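PDB 1O63: ATP phosphoribosyltransferase from Thermotoga maritima, which probably catalyses the condensation of ATP with 5-phosphoribosyl 1-diphosphate to phosphoribosyl-ATP, the first step of histidine biosynthesis, and works in complex with HisZ. Local coordinates for residues A[84-95]-A[160-171]; A[3-11]-A[57-65]. All blocks are in the same frame, centred on the assembly; numbering follows the deposited sequence.

Contact 1. Residues A[84-95]-A[160-171]; sequences TNISRMVLAGPK and NLEILDEIFVIR
From the bulge at I86 and S87 opposite I170 to the K95 N to N160 O bond, segments 84-95 and 160-171 form an antiparallel ladder whose strand axes lie 142° apart and approach to 4.3 Å. Three classic beta bulges interrupt it: I86 and S87 both face I170, whose O takes both of their N-H groups; I167 and F168 both face M89; L164 and D165 both face L91. At each of the last two the first bulge residue makes the shorter bond, as in I167 N to M89 O (2.7 Å), and the second a weak one. On the face bearing S87, M89 and L91, the selenomethionine M89 lies alongside F168, with CB 3.8 Å from the ring centroid and only 13° off the normal, a CH-pi contact. F168 sets its CG between backbone N and carbonyl carbon (chi1 56°), which swings the ring over towards M89; V113 and L70 of neighbouring helices also touch F168. Further along, L164 CD1 rests 3.8 Å from G93 N, where a side chain on the glycine would be tight. The other face carries a salt bridge: R88 NH1 meets E166 OE1 at 2.9 Å on the syn lone pair of OE1, at the edge of a guanidinium nearly coplanar with the carboxylate. Beside it, V90 CG1 packs on I163 CG2 at 4.1 Å. A leucine in place of R88 would probably leave the E166 carboxylate without its charge partner and free to turn. Both strands are long, twisted and antiparallel and run on from one lobe of the protein toward the other, consistent with the paired interdomain strands of the type II periplasmic-binding-protein fold, the clan to which this family belongs.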
loop_
_atom_site.group_PDB
_atom_site.type_symbol
_atom_site.label_atom_id
_atom_site.label_comp_id
_atom_site.label_asym_id
_atom_site.label_seq_id
_atom_site.Cartn_x
_atom_site.Cartn_y
_atom_site.Cartn_z
ATOM N N THR A 84 13.737 -20.637 4.262
ATOM C CA THR A 84 12.739 -20.321 5.266
ATOM C C THR A 84 11.344 -20.021 4.782
ATOM O O THR A 84 11.072 -19.063 4.066
ATOM C CB THR A 84 13.250 -19.166 6.161
ATOM O OG1 THR A 84 14.653 -19.392 6.378
ATOM C CG2 THR A 84 12.534 -19.130 7.484
ATOM N N ASN A 85 10.363 -20.806 5.268
ATOM C CA ASN A 85 8.961 -20.486 4.989
ATOM C C ASN A 85 8.554 -19.344 5.918
ATOM O O ASN A 85 8.639 -19.500 7.149
ATOM C CB ASN A 85 8.066 -21.697 5.267
ATOM C CG ASN A 85 8.302 -22.855 4.334
ATOM O OD1 ASN A 85 8.728 -22.694 3.191
ATOM N ND2 ASN A 85 8.017 -24.066 4.815
ATOM N N ILE A 86 8.155 -18.198 5.374
ATOM C CA ILE A 86 7.749 -17.093 6.239
ATOM C C ILE A 86 6.249 -17.147 6.563
ATOM O O ILE A 86 5.809 -16.837 7.659
ATOM C CB ILE A 86 7.951 -15.732 5.515
ATOM C CG1 ILE A 86 9.292 -15.655 4.844
ATOM C CG2 ILE A 86 7.687 -14.584 6.483
ATOM C CD1 ILE A 86 10.507 -15.802 5.729
ATOM N N SER A 87 5.471 -17.282 5.480
ATOM C CA SER A 87 4.002 -17.263 5.628
ATOM C C SER A 87 3.348 -18.013 4.484
ATOM O O SER A 87 4.030 -18.716 3.731
ATOM C CB SER A 87 3.556 -15.796 5.649
ATOM O OG SER A 87 4.125 -15.098 4.557
ATOM N N ARG A 88 2.023 -17.933 4.398
ATOM C CA ARG A 88 1.269 -18.637 3.361
ATOM C C ARG A 88 0.229 -17.682 2.728
ATOM O O ARG A 88 -0.455 -16.982 3.447
ATOM C CB ARG A 88 0.492 -19.815 3.934
ATOM C CG ARG A 88 1.282 -20.989 4.486
ATOM C CD ARG A 88 0.350 -21.908 5.297
ATOM N NE ARG A 88 0.097 -21.383 6.622
ATOM C CZ ARG A 88 -0.887 -21.692 7.448
ATOM N NH1 ARG A 88 -1.826 -22.563 7.114
ATOM N NH2 ARG A 88 -0.949 -21.109 8.649
HETATM N N MSE A 89 0.010 -17.863 1.448
HETATM C CA MSE A 89 -1.080 -17.147 0.742
HETATM C C MSE A 89 -2.256 -18.132 0.735
HETATM O O MSE A 89 -2.083 -19.292 0.322
HETATM C CB MSE A 89 -0.648 -16.748 -0.636
HETATM C CG MSE A 89 -1.668 -15.983 -1.479
HETATM SE SE MSE A 89 -1.882 -14.175 -0.859
HETATM C CE MSE A 89 -0.277 -13.388 -1.587
ATOM N N VAL A 90 -3.396 -17.730 1.296
ATOM C CA VAL A 90 -4.527 -18.654 1.375
ATOM C C VAL A 90 -5.813 -18.048 0.841
ATOM O O VAL A 90 -5.928 -16.839 0.712
ATOM C CB VAL A 90 -4.789 -19.105 2.835
ATOM C CG1 VAL A 90 -3.573 -19.841 3.377
ATOM C CG2 VAL A 90 -5.141 -17.923 3.752
ATOM N N LEU A 91 -6.757 -18.919 0.533
ATOM C CA LEU A 91 -8.130 -18.555 0.245
ATOM C C LEU A 91 -8.873 -18.785 1.582
ATOM O O LEU A 91 -8.583 -19.816 2.217
ATOM C CB LEU A 91 -8.760 -19.468 -0.822
ATOM C CG LEU A 91 -10.263 -19.183 -1.075
ATOM C CD1 LEU A 91 -10.393 -17.863 -1.804
ATOM C CD2 LEU A 91 -10.872 -20.318 -1.902
ATOM N N ALA A 92 -9.584 -17.809 2.067
ATOM C CA ALA A 92 -10.334 -17.959 3.330
ATOM C C ALA A 92 -11.739 -17.374 3.208
ATOM O O ALA A 92 -12.042 -16.520 2.382
ATOM C CB ALA A 92 -9.599 -17.296 4.478
ATOM N N GLY A 93 -12.616 -17.833 4.126
ATOM C CA GLY A 93 -14.009 -17.346 4.123
ATOM C C GLY A 93 -14.677 -17.682 5.467
ATOM O O GLY A 93 -14.107 -18.382 6.289
ATOM N N PRO A 94 -15.870 -17.180 5.680
ATOM C CA PRO A 94 -16.599 -17.418 6.942
ATOM C C PRO A 94 -16.602 -18.891 7.263
ATOM O O PRO A 94 -16.899 -19.708 6.362
ATOM C CB PRO A 94 -17.999 -16.903 6.620
ATOM C CG PRO A 94 -17.740 -15.790 5.637
ATOM C CD PRO A 94 -16.650 -16.334 4.744
ATOM N N LYS A 95 -16.213 -19.303 8.468
ATOM C CA LYS A 95 -16.193 -20.733 8.757
ATOM C C LYS A 95 -17.591 -21.354 8.650
ATOM O O LYS A 95 -18.544 -20.841 9.217
ATOM C CB LYS A 95 -15.587 -21.100 10.108
ATOM C CG LYS A 95 -15.123 -22.565 10.090
ATOM C CD LYS A 95 -15.007 -23.180 11.455
ATOM C CE LYS A 95 -13.623 -23.024 12.050
ATOM N NZ LYS A 95 -13.506 -23.778 13.341
ATOM N N ASN A 160 -13.279 -15.409 12.757
ATOM C CA ASN A 160 -14.150 -16.489 12.337
ATOM C C ASN A 160 -14.041 -16.827 10.866
ATOM O O ASN A 160 -15.017 -17.278 10.253
ATOM C CB ASN A 160 -15.619 -16.165 12.698
ATOM C CG ASN A 160 -15.834 -16.159 14.197
ATOM O OD1 ASN A 160 -16.569 -15.337 14.749
ATOM N ND2 ASN A 160 -15.171 -17.076 14.889
ATOM N N LEU A 161 -12.884 -16.575 10.269
ATOM C CA LEU A 161 -12.615 -16.964 8.893
ATOM C C LEU A 161 -11.885 -18.307 8.945
ATOM O O LEU A 161 -11.087 -18.499 9.864
ATOM C CB LEU A 161 -11.759 -15.927 8.160
ATOM C CG LEU A 161 -12.428 -14.542 8.027
ATOM C CD1 LEU A 161 -11.522 -13.543 7.338
ATOM C CD2 LEU A 161 -13.758 -14.668 7.322
ATOM N N GLU A 162 -12.194 -19.191 8.035
ATOM C CA GLU A 162 -11.526 -20.488 7.952
ATOM C C GLU A 162 -10.637 -20.510 6.702
ATOM O O GLU A 162 -11.028 -19.938 5.679
ATOM C CB GLU A 162 -12.578 -21.600 7.829
ATOM C CG GLU A 162 -12.194 -22.832 7.095
ATOM C CD GLU A 162 -13.189 -23.960 7.067
ATOM O OE1 GLU A 162 -14.378 -23.749 6.744
ATOM O OE2 GLU A 162 -12.779 -25.119 7.349
ATOM N N ILE A 163 -9.568 -21.287 6.758
ATOM C CA ILE A 163 -8.702 -21.462 5.595
ATOM C C ILE A 163 -9.290 -22.510 4.662
ATOM O O ILE A 163 -9.398 -23.692 4.991
ATOM C CB ILE A 163 -7.273 -21.865 6.010
ATOM C CG1 ILE A 163 -6.573 -20.700 6.713
ATOM C CG2 ILE A 163 -6.501 -22.307 4.776
ATOM C CD1 ILE A 163 -5.253 -21.088 7.383
ATOM N N LEU A 164 -9.737 -22.072 3.483
ATOM C CA LEU A 164 -10.364 -22.972 2.533
ATOM C C LEU A 164 -9.365 -23.622 1.588
ATOM O O LEU A 164 -9.704 -24.644 0.976
ATOM C CB LEU A 164 -11.426 -22.224 1.701
ATOM C CG LEU A 164 -12.366 -21.330 2.533
ATOM C CD1 LEU A 164 -13.388 -20.651 1.626
ATOM C CD2 LEU A 164 -13.058 -22.123 3.619
ATOM N N ASP A 165 -8.195 -22.997 1.386
ATOM C CA ASP A 165 -7.211 -23.555 0.471
ATOM C C ASP A 165 -5.864 -22.826 0.655
ATOM O O ASP A 165 -5.814 -21.615 0.869
ATOM C CB ASP A 165 -7.666 -23.425 -0.975
ATOM C CG ASP A 165 -7.022 -24.369 -1.966
ATOM O OD1 ASP A 165 -6.353 -25.343 -1.554
ATOM O OD2 ASP A 165 -7.201 -24.169 -3.205
ATOM N N GLU A 166 -4.799 -23.598 0.475
ATOM C CA GLU A 166 -3.441 -23.033 0.560
ATOM C C GLU A 166 -2.996 -22.714 -0.861
ATOM O O GLU A 166 -3.003 -23.612 -1.711
ATOM C CB GLU A 166 -2.523 -24.076 1.195
ATOM C CG GLU A 166 -2.980 -24.596 2.549
ATOM C CD GLU A 166 -2.442 -23.757 3.700
ATOM O OE1 GLU A 166 -2.918 -23.899 4.841
ATOM O OE2 GLU A 166 -1.530 -22.938 3.443
ATOM N N ILE A 167 -2.722 -21.455 -1.190
ATOM C CA ILE A 167 -2.404 -21.172 -2.617
ATOM C C ILE A 167 -0.918 -21.317 -2.878
ATOM O O ILE A 167 -0.493 -21.744 -3.940
ATOM C CB ILE A 167 -2.922 -19.792 -3.028
ATOM C CG1 ILE A 167 -4.442 -19.711 -2.781
ATOM C CG2 ILE A 167 -2.594 -19.537 -4.498
ATOM C CD1 ILE A 167 -5.043 -18.347 -2.989
ATOM N N PHE A 168 -0.081 -20.806 -1.968
ATOM C CA PHE A 168 1.351 -20.983 -2.098
ATOM C C PHE A 168 2.020 -20.565 -0.801
ATOM O O PHE A 168 1.504 -19.716 -0.034
ATOM C CB PHE A 168 2.030 -20.319 -3.278
ATOM C CG PHE A 168 1.844 -18.851 -3.431
ATOM C CD1 PHE A 168 2.597 -17.955 -2.681
ATOM C CD2 PHE A 168 0.922 -18.342 -4.334
ATOM C CE1 PHE A 168 2.425 -16.593 -2.834
ATOM C CE2 PHE A 168 0.727 -16.982 -4.475
ATOM C CZ PHE A 168 1.489 -16.096 -3.719
ATOM N N VAL A 169 3.174 -21.185 -0.602
ATOM C CA VAL A 169 3.976 -20.860 0.580
ATOM C C VAL A 169 4.843 -19.651 0.219
ATOM O O VAL A 169 5.222 -19.543 -0.940
ATOM C CB VAL A 169 4.871 -22.056 0.952
ATOM C CG1 VAL A 169 5.975 -21.627 1.905
ATOM C CG2 VAL A 169 3.996 -23.155 1.553
ATOM N N ILE A 170 5.015 -18.729 1.143
ATOM C CA ILE A 170 5.751 -17.498 0.885
ATOM C C ILE A 170 7.118 -17.533 1.564
ATOM O O ILE A 170 7.241 -17.786 2.762
ATOM C CB ILE A 170 4.996 -16.258 1.357
ATOM C CG1 ILE A 170 3.737 -16.033 0.469
ATOM C CG2 ILE A 170 5.867 -15.005 1.308
ATOM C CD1 ILE A 170 2.710 -15.206 1.237
ATOM N N ARG A 171 8.135 -17.238 0.765
ATOM C CA ARG A 171 9.508 -17.219 1.256
ATOM C C ARG A 171 10.177 -15.920 0.757
ATOM O O ARG A 171 9.638 -15.205 -0.057
ATOM C CB ARG A 171 10.297 -18.365 0.571
ATOM C CG ARG A 171 9.643 -19.716 0.608
ATOM C CD ARG A 171 10.568 -20.821 0.115
ATOM N NE ARG A 171 10.123 -22.126 0.639
ATOM C CZ ARG A 171 9.109 -22.794 0.091
ATOM N NH1 ARG A 171 8.457 -22.279 -0.939
ATOM N NH2 ARG A 171 8.766 -23.953 0.622
#

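Contact 2. Residues A[3-11]-A[57-65]; sequences LKLAIPKGR and GVADIGFCG
I7 carries CG1 beside its backbone N and then turns CD1 back (chi1 -46°, chi2 -50°), and F63 likewise holds CG anti to its carbonyl carbon (chi1 -52°), which together bring I7 CD1 to the ring edge of F63, 3.9 Å from F63 CD1. L5 CD2 reaches the same edge near the ring plane, while its other branch, CD1, packs 4.1 Å from I61 CB as the two side chains run alongside each other. V16 and L195, from helices 13-23 and 185-204, also touch the F63 ring. The backbones beneath are parallel, in register at L5–I61 and A6–G62: I61 O accepts from A6 N at 2.8 Å, and F63 N lies nearly on the line of the A6 C=O, though its N-H is bent. G62 has no CB, and one would sit tight against A6 O. Strand 4-8 lies between strand 61-65 and the parallel strand 40-45, where L5 and I7 make backbone bonds to F43; this 40-45, 4-8, 61-65 order fits the alpha/beta lobe of type II periplasmic-binding-protein folds. The ladder ends beyond A6, where the strands spread and P8 has no N-H to offer F63 O; the proline ring lies across F63 O with P8 CD at 3.3 Å, and this buried oxygen has no polar partner in the model. At the other end D60 clasps the start of strand 4-8 twice. Its N donates to K4 O, which also takes I61 N, and its OD2 receives K4 N at 3.0 Å on the anti side of the carboxylate. That carboxylate is further anchored by S180 on OD1 and by a salt bridge from K184 to OD2. The K4 side chain bends back over V58, where a water accepts from NZ and donates to V58 O, 2.6 Å away.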
loop_
_atom_site.group_PDB
_atom_site.type_symbol
_atom_site.label_atom_id
_atom_site.label_comp_id
_atom_site.label_asym_id
_atom_site.label_seq_id
_atom_site.Cartn_x
_atom_site.Cartn_y
_atom_site.Cartn_z
ATOM N N LEU A 3 28.296 -2.384 -5.067
ATOM C CA LEU A 3 26.999 -3.028 -5.340
ATOM C C LEU A 3 25.846 -2.265 -4.707
ATOM O O LEU A 3 25.960 -1.752 -3.597
ATOM C CB LEU A 3 27.015 -4.466 -4.847
ATOM C CG LEU A 3 27.957 -5.423 -5.618
ATOM C CD1 LEU A 3 27.884 -6.795 -5.014
ATOM C CD2 LEU A 3 27.562 -5.446 -7.107
ATOM N N LYS A 4 24.729 -2.171 -5.415
ATOM C CA LYS A 4 23.554 -1.485 -4.852
ATOM C C LYS A 4 22.474 -2.532 -4.580
ATOM O O LYS A 4 22.122 -3.247 -5.521
ATOM C CB LYS A 4 23.014 -0.460 -5.864
ATOM C CG LYS A 4 23.777 0.879 -5.783
ATOM C CD LYS A 4 24.173 1.309 -7.194
ATOM C CE LYS A 4 25.071 2.539 -7.150
ATOM N NZ LYS A 4 24.278 3.806 -7.191
ATOM N N LEU A 5 22.022 -2.616 -3.334
ATOM C CA LEU A 5 21.000 -3.613 -2.977
ATOM C C LEU A 5 19.654 -2.948 -2.674
ATOM O O LEU A 5 19.625 -1.874 -2.047
ATOM C CB LEU A 5 21.469 -4.420 -1.765
ATOM C CG LEU A 5 22.292 -5.677 -2.019
ATOM C CD1 LEU A 5 23.460 -5.433 -2.942
ATOM C CD2 LEU A 5 22.778 -6.279 -0.698
ATOM N N ALA A 6 18.562 -3.579 -3.139
ATOM C CA ALA A 6 17.215 -3.049 -2.847
ATOM C C ALA A 6 16.628 -3.987 -1.764
ATOM O O ALA A 6 16.415 -5.153 -2.052
ATOM C CB ALA A 6 16.351 -3.110 -4.103
ATOM N N ILE A 7 16.504 -3.495 -0.560
ATOM C CA ILE A 7 16.096 -4.251 0.613
ATOM C C ILE A 7 14.647 -3.932 1.005
ATOM O O ILE A 7 14.234 -2.764 1.044
ATOM C CB ILE A 7 17.024 -3.934 1.794
ATOM C CG1 ILE A 7 18.507 -3.941 1.429
ATOM C CG2 ILE A 7 16.744 -4.848 2.983
ATOM C CD1 ILE A 7 19.037 -5.133 0.682
ATOM N N PRO A 8 13.852 -4.953 1.170
ATOM C CA PRO A 8 12.437 -4.843 1.496
ATOM C C PRO A 8 12.173 -4.486 2.944
ATOM O O PRO A 8 12.559 -5.230 3.859
ATOM C CB PRO A 8 11.918 -6.263 1.208
ATOM C CG PRO A 8 13.093 -7.127 1.600
ATOM C CD PRO A 8 14.309 -6.382 1.104
ATOM N N LYS A 9 11.525 -3.347 3.202
ATOM C CA LYS A 9 11.211 -2.956 4.575
ATOM C C LYS A 9 10.077 -3.865 5.063
ATOM O O LYS A 9 9.363 -4.452 4.250
ATOM C CB LYS A 9 10.761 -1.485 4.672
ATOM C CG LYS A 9 11.796 -0.464 4.227
ATOM C CD LYS A 9 11.894 0.706 5.193
ATOM C CE LYS A 9 11.150 1.920 4.703
ATOM N NZ LYS A 9 11.946 2.785 3.790
ATOM N N GLY A 10 9.903 -3.974 6.369
ATOM C CA GLY A 10 8.800 -4.758 6.901
ATOM C C GLY A 10 9.249 -6.141 7.353
ATOM O O GLY A 10 10.282 -6.345 7.980
ATOM N N ARG A 11 8.403 -7.113 7.087
ATOM C CA ARG A 11 8.525 -8.466 7.545
ATOM C C ARG A 11 9.850 -9.137 7.254
ATOM O O ARG A 11 10.304 -9.976 8.039
ATOM C CB ARG A 11 7.396 -9.324 6.878
ATOM C CG ARG A 11 7.362 -10.729 7.497
ATOM C CD ARG A 11 6.749 -10.638 8.895
ATOM N NE ARG A 11 6.729 -11.920 9.565
ATOM C CZ ARG A 11 7.796 -12.595 9.970
ATOM N NH1 ARG A 11 7.641 -13.764 10.577
ATOM N NH2 ARG A 11 9.019 -12.091 9.781
ATOM N N GLY A 57 17.087 -0.412 -13.281
ATOM C CA GLY A 57 18.534 -0.416 -13.270
ATOM C C GLY A 57 19.214 0.414 -12.217
ATOM O O GLY A 57 20.445 0.652 -12.342
ATOM N N VAL A 58 18.535 0.832 -11.144
ATOM C CA VAL A 58 19.233 1.643 -10.130
ATOM C C VAL A 58 19.838 0.783 -9.035
ATOM O O VAL A 58 20.678 1.236 -8.226
ATOM C CB VAL A 58 18.327 2.741 -9.559
ATOM C CG1 VAL A 58 17.884 3.698 -10.694
ATOM C CG2 VAL A 58 17.105 2.157 -8.886
ATOM N N ALA A 59 19.438 -0.472 -8.975
ATOM C CA ALA A 59 19.942 -1.439 -8.022
ATOM C C ALA A 59 20.464 -2.678 -8.781
ATOM O O ALA A 59 19.950 -2.995 -9.850
ATOM C CB ALA A 59 18.816 -1.872 -7.081
ATOM N N ASP A 60 21.425 -3.366 -8.211
ATOM C CA ASP A 60 21.992 -4.573 -8.784
ATOM C C ASP A 60 21.294 -5.831 -8.258
ATOM O O ASP A 60 21.051 -6.768 -9.010
ATOM C CB ASP A 60 23.496 -4.663 -8.396
ATOM C CG ASP A 60 24.263 -3.484 -9.025
ATOM O OD1 ASP A 60 24.128 -3.318 -10.244
ATOM O OD2 ASP A 60 24.991 -2.805 -8.294
ATOM N N ILE A 61 21.128 -5.933 -6.940
ATOM C CA ILE A 61 20.532 -7.130 -6.328
ATOM C C ILE A 61 19.391 -6.697 -5.399
ATOM O O ILE A 61 19.503 -5.653 -4.761
ATOM C CB ILE A 61 21.573 -7.928 -5.548
ATOM C CG1 ILE A 61 22.678 -8.448 -6.511
ATOM C CG2 ILE A 61 20.966 -9.156 -4.842
ATOM C CD1 ILE A 61 23.975 -8.749 -5.770
ATOM N N GLY A 62 18.341 -7.515 -5.302
ATOM C CA GLY A 62 17.255 -7.204 -4.379
ATOM C C GLY A 62 16.673 -8.483 -3.778
ATOM O O GLY A 62 17.155 -9.596 -4.026
ATOM N N PHE A 63 15.799 -8.281 -2.791
ATOM C CA PHE A 63 15.123 -9.331 -2.067
ATOM C C PHE A 63 13.627 -8.961 -1.899
ATOM O O PHE A 63 13.324 -7.797 -1.674
ATOM C CB PHE A 63 15.711 -9.557 -0.670
ATOM C CG PHE A 63 17.203 -9.747 -0.669
ATOM C CD1 PHE A 63 18.051 -8.648 -0.688
ATOM C CD2 PHE A 63 17.759 -11.013 -0.703
ATOM C CE1 PHE A 63 19.415 -8.777 -0.721
ATOM C CE2 PHE A 63 19.138 -11.168 -0.765
ATOM C CZ PHE A 63 19.960 -10.062 -0.759
ATOM N N CYS A 64 12.767 -9.950 -2.086
ATOM C CA CYS A 64 11.339 -9.741 -1.892
ATOM C C CYS A 64 10.630 -11.075 -1.666
ATOM O O CYS A 64 11.196 -12.142 -1.903
ATOM C CB CYS A 64 10.721 -8.962 -3.049
ATOM S SG CYS A 64 10.985 -9.725 -4.668
ATOM N N GLY A 65 9.425 -11.046 -1.115
ATOM C CA GLY A 65 8.729 -12.314 -0.846
ATOM C C GLY A 65 8.079 -12.883 -2.093
ATOM O O GLY A 65 7.914 -12.257 -3.133
HETATM O O HOH W 1 21.761 3.648 -8.315
#

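From the N terminus, strand 4-8 is joined by strand 61-65 in contact 2, closing a loop of 45 residues that holds helix 13-23, strand 40-45 and helix 50-55. The chain then passes through helix 66-71 into strand 81-94, where contact 1 opens; it closes after 64 intervening residues on strand 161-176, past the strands and helices of the second lobe. The two loops are therefore in series, neither nested nor crossed. Their centres lie about 26 Å apart on opposite sides of the chain's centre, yet strand 161-176 runs on beside strand 61-65, joining both contacts in one sheet. They also touch directly, I86 CG2 packing 4.0 Å from R11 CG.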